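Tryptophan--tRNA ligase (Mycoplasma pneumoniae, PDB 2YY5) probably catalyses the ATP-dependent attachment of tryptophan to its cognate tRNA, as a homodimeric class I aminoacyl-tRNA synthetase. Local coordinates at residues Ser100-Leu105 and Gly131-Pro136. The protein carries 1 engineered substitution. Residues are numbered along the deposited sequence; the frame is centred on the assembly and turned at random.
Sequences SNLGEL and GLLTYP. With SO4 (sulfate ion), chain I.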
loop_
_atom_site.group_PDB
_atom_site.type_symbol
_atom_site.label_atom_id
_atom_site.label_comp_id
_atom_site.label_asym_id
_atom_site.label_seq_id
_atom_site.Cartn_x
_atom_site.Cartn_y
_atom_site.Cartn_z
ATOM N N SER B 100 10.021 -2.851 -4.890
ATOM C CA SER B 100 10.634 -4.037 -4.300
ATOM C C SER B 100 10.160 -5.248 -5.079
ATOM O O SER B 100 9.254 -5.143 -5.904
ATOM C CB SER B 100 10.227 -4.197 -2.830
ATOM O OG SER B 100 8.862 -4.555 -2.718
ATOM N N ASN B 101 10.788 -6.389 -4.838
ATOM C CA ASN B 101 10.384 -7.625 -5.496
ATOM C C ASN B 101 9.995 -8.636 -4.414
ATOM O O ASN B 101 10.430 -8.533 -3.266
ATOM C CB ASN B 101 11.519 -8.184 -6.367
ATOM C CG ASN B 101 12.867 -8.144 -5.674
ATOM O OD1 ASN B 101 13.613 -7.178 -5.812
ATOM N ND2 ASN B 101 13.181 -9.191 -4.912
ATOM N N LEU B 102 9.169 -9.608 -4.775
ATOM C CA LEU B 102 8.731 -10.613 -3.811
ATOM C C LEU B 102 9.905 -11.362 -3.185
ATOM O O LEU B 102 9.923 -11.634 -1.981
ATOM C CB LEU B 102 7.790 -11.610 -4.493
ATOM C CG LEU B 102 6.549 -11.005 -5.151
ATOM C CD1 LEU B 102 5.751 -12.103 -5.813
ATOM C CD2 LEU B 102 5.708 -10.285 -4.109
ATOM N N GLY B 103 10.887 -11.690 -4.014
ATOM C CA GLY B 103 12.056 -12.408 -3.544
ATOM C C GLY B 103 12.696 -11.823 -2.304
ATOM O O GLY B 103 12.821 -12.512 -1.300
ATOM N N GLU B 104 13.095 -10.556 -2.356
ATOM C CA GLU B 104 13.733 -9.937 -1.198
ATOM C C GLU B 104 12.809 -9.864 0.012
ATOM O O GLU B 104 13.273 -9.926 1.154
ATOM C CB GLU B 104 14.258 -8.536 -1.548
ATOM C CG GLU B 104 13.223 -7.556 -2.073
ATOM C CD GLU B 104 13.851 -6.249 -2.548
ATOM O OE1 GLU B 104 13.136 -5.427 -3.161
ATOM O OE2 GLU B 104 15.062 -6.038 -2.305
ATOM N N LEU B 105 11.507 -9.743 -0.231
ATOM C CA LEU B 105 10.558 -9.663 0.870
ATOM C C LEU B 105 10.316 -11.032 1.494
ATOM O O LEU B 105 10.071 -11.139 2.697
ATOM C CB LEU B 105 9.238 -9.045 0.391
ATOM C CG LEU B 105 9.316 -7.558 0.007
ATOM C CD1 LEU B 105 8.027 -7.128 -0.677
ATOM C CD2 LEU B 105 9.589 -6.707 1.253
ATOM N N GLY B 131 -0.373 -8.214 4.293
ATOM C CA GLY B 131 0.360 -7.204 5.034
ATOM C C GLY B 131 1.596 -7.742 5.722
ATOM O O GLY B 131 2.522 -6.992 6.020
ATOM N N LEU B 132 1.617 -9.043 5.976
ATOM C CA LEU B 132 2.757 -9.658 6.637
ATOM C C LEU B 132 3.969 -9.731 5.725
ATOM O O LEU B 132 5.102 -9.705 6.190
ATOM C CB LEU B 132 2.384 -11.057 7.129
ATOM C CG LEU B 132 2.142 -11.168 8.637
ATOM C CD1 LEU B 132 1.376 -9.961 9.132
ATOM C CD2 LEU B 132 1.390 -12.451 8.938
ATOM N N LEU B 133 3.725 -9.811 4.425
ATOM C CA LEU B 133 4.804 -9.886 3.451
ATOM C C LEU B 133 5.322 -8.492 3.090
ATOM O O LEU B 133 6.529 -8.277 2.934
ATOM C CB LEU B 133 4.290 -10.551 2.174
ATOM C CG LEU B 133 5.226 -11.369 1.275
ATOM C CD1 LEU B 133 4.582 -11.468 -0.096
ATOM C CD2 LEU B 133 6.593 -10.738 1.159
ATOM N N THR B 134 4.393 -7.547 2.977
ATOM C CA THR B 134 4.716 -6.195 2.552
ATOM C C THR B 134 5.101 -5.131 3.560
ATOM O O THR B 134 5.722 -4.141 3.174
ATOM C CB THR B 134 3.568 -5.603 1.714
ATOM O OG1 THR B 134 2.404 -5.456 2.540
ATOM C CG2 THR B 134 3.243 -6.510 0.530
ATOM N N TYR B 135 4.759 -5.305 4.833
ATOM C CA TYR B 135 5.081 -4.252 5.790
ATOM C C TYR B 135 6.542 -3.774 5.810
ATOM O O TYR B 135 6.814 -2.612 6.134
ATOM C CB TYR B 135 4.599 -4.615 7.211
ATOM C CG TYR B 135 5.431 -5.604 7.990
ATOM C CD1 TYR B 135 5.199 -6.977 7.895
ATOM C CD2 TYR B 135 6.430 -5.162 8.859
ATOM C CE1 TYR B 135 5.942 -7.891 8.648
ATOM C CE2 TYR B 135 7.175 -6.060 9.613
ATOM C CZ TYR B 135 6.926 -7.422 9.504
ATOM O OH TYR B 135 7.668 -8.305 10.247
ATOM N N PRO B 136 7.504 -4.649 5.469
ATOM C CA PRO B 136 8.857 -4.087 5.515
ATOM C C PRO B 136 9.125 -2.994 4.471
ATOM O O PRO B 136 10.126 -2.289 4.547
ATOM C CB PRO B 136 9.768 -5.317 5.369
ATOM C CG PRO B 136 8.866 -6.413 4.879
ATOM C CD PRO B 136 7.540 -6.119 5.511
HETATM S S SO4 I . 8.603 -6.437 13.139
HETATM O O1 SO4 I . 9.190 -7.331 12.137
HETATM O O2 SO4 I . 9.479 -5.266 13.312
HETATM O O3 SO4 I . 7.273 -5.987 12.674
HETATM O O4 SO4 I . 8.467 -7.169 14.411
#
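Leu105 packs against Leu133 and Pro136 where the short helix 102-106 meets the first turns of helix 131-144. The tight part is apolar: Leu105 and Leu133 are buried and account for most of the surface the segments hide from each other. CD2 of Leu133 lies 3.2 Å from CB of Leu105. CG of Leu133 lies roughly anti to its own backbone N (chi1 -150°), which brings the branch across to helix 102-106. The other methyl of Leu133, CD1, lies 4.3 Å from CD2 of Leu102, a looser touch. Further along helix 131-144, CD2 of Leu105 meets CG of Pro136 at 3.7 Å, with the two side chains set at a slant. Leu163 of helix 158-175 also packs on Leu105, and Phe111 on Leu133. The second subunit adds to the cluster: its Leu102 packs on Leu133 and its Thr130 on Leu105.

Asn101, Glu104 and Tyr135, each partly exposed, lie on the looser side. The backbone N of Asn101, the N-cap residue, donates to OE1 of Glu104 at 3.0 Å, while OE2 of Glu104 forms a salt bridge with Arg170. The CB of Tyr135 points away from segment 100-105, and its OH donates to O1 of a sulfate at 2.6 Å. That ion probably comes from the crystallisation liquor. CD of Pro136 covers one face of the Tyr135 ring near its rim.

The side chain of Pro136 is about 8 Å from the bound tryptophanyl-adenylate analogue. Leucine and proline side chains make the contact, so the two segments probably hold together by burying apolar surface, beside the dimer interface.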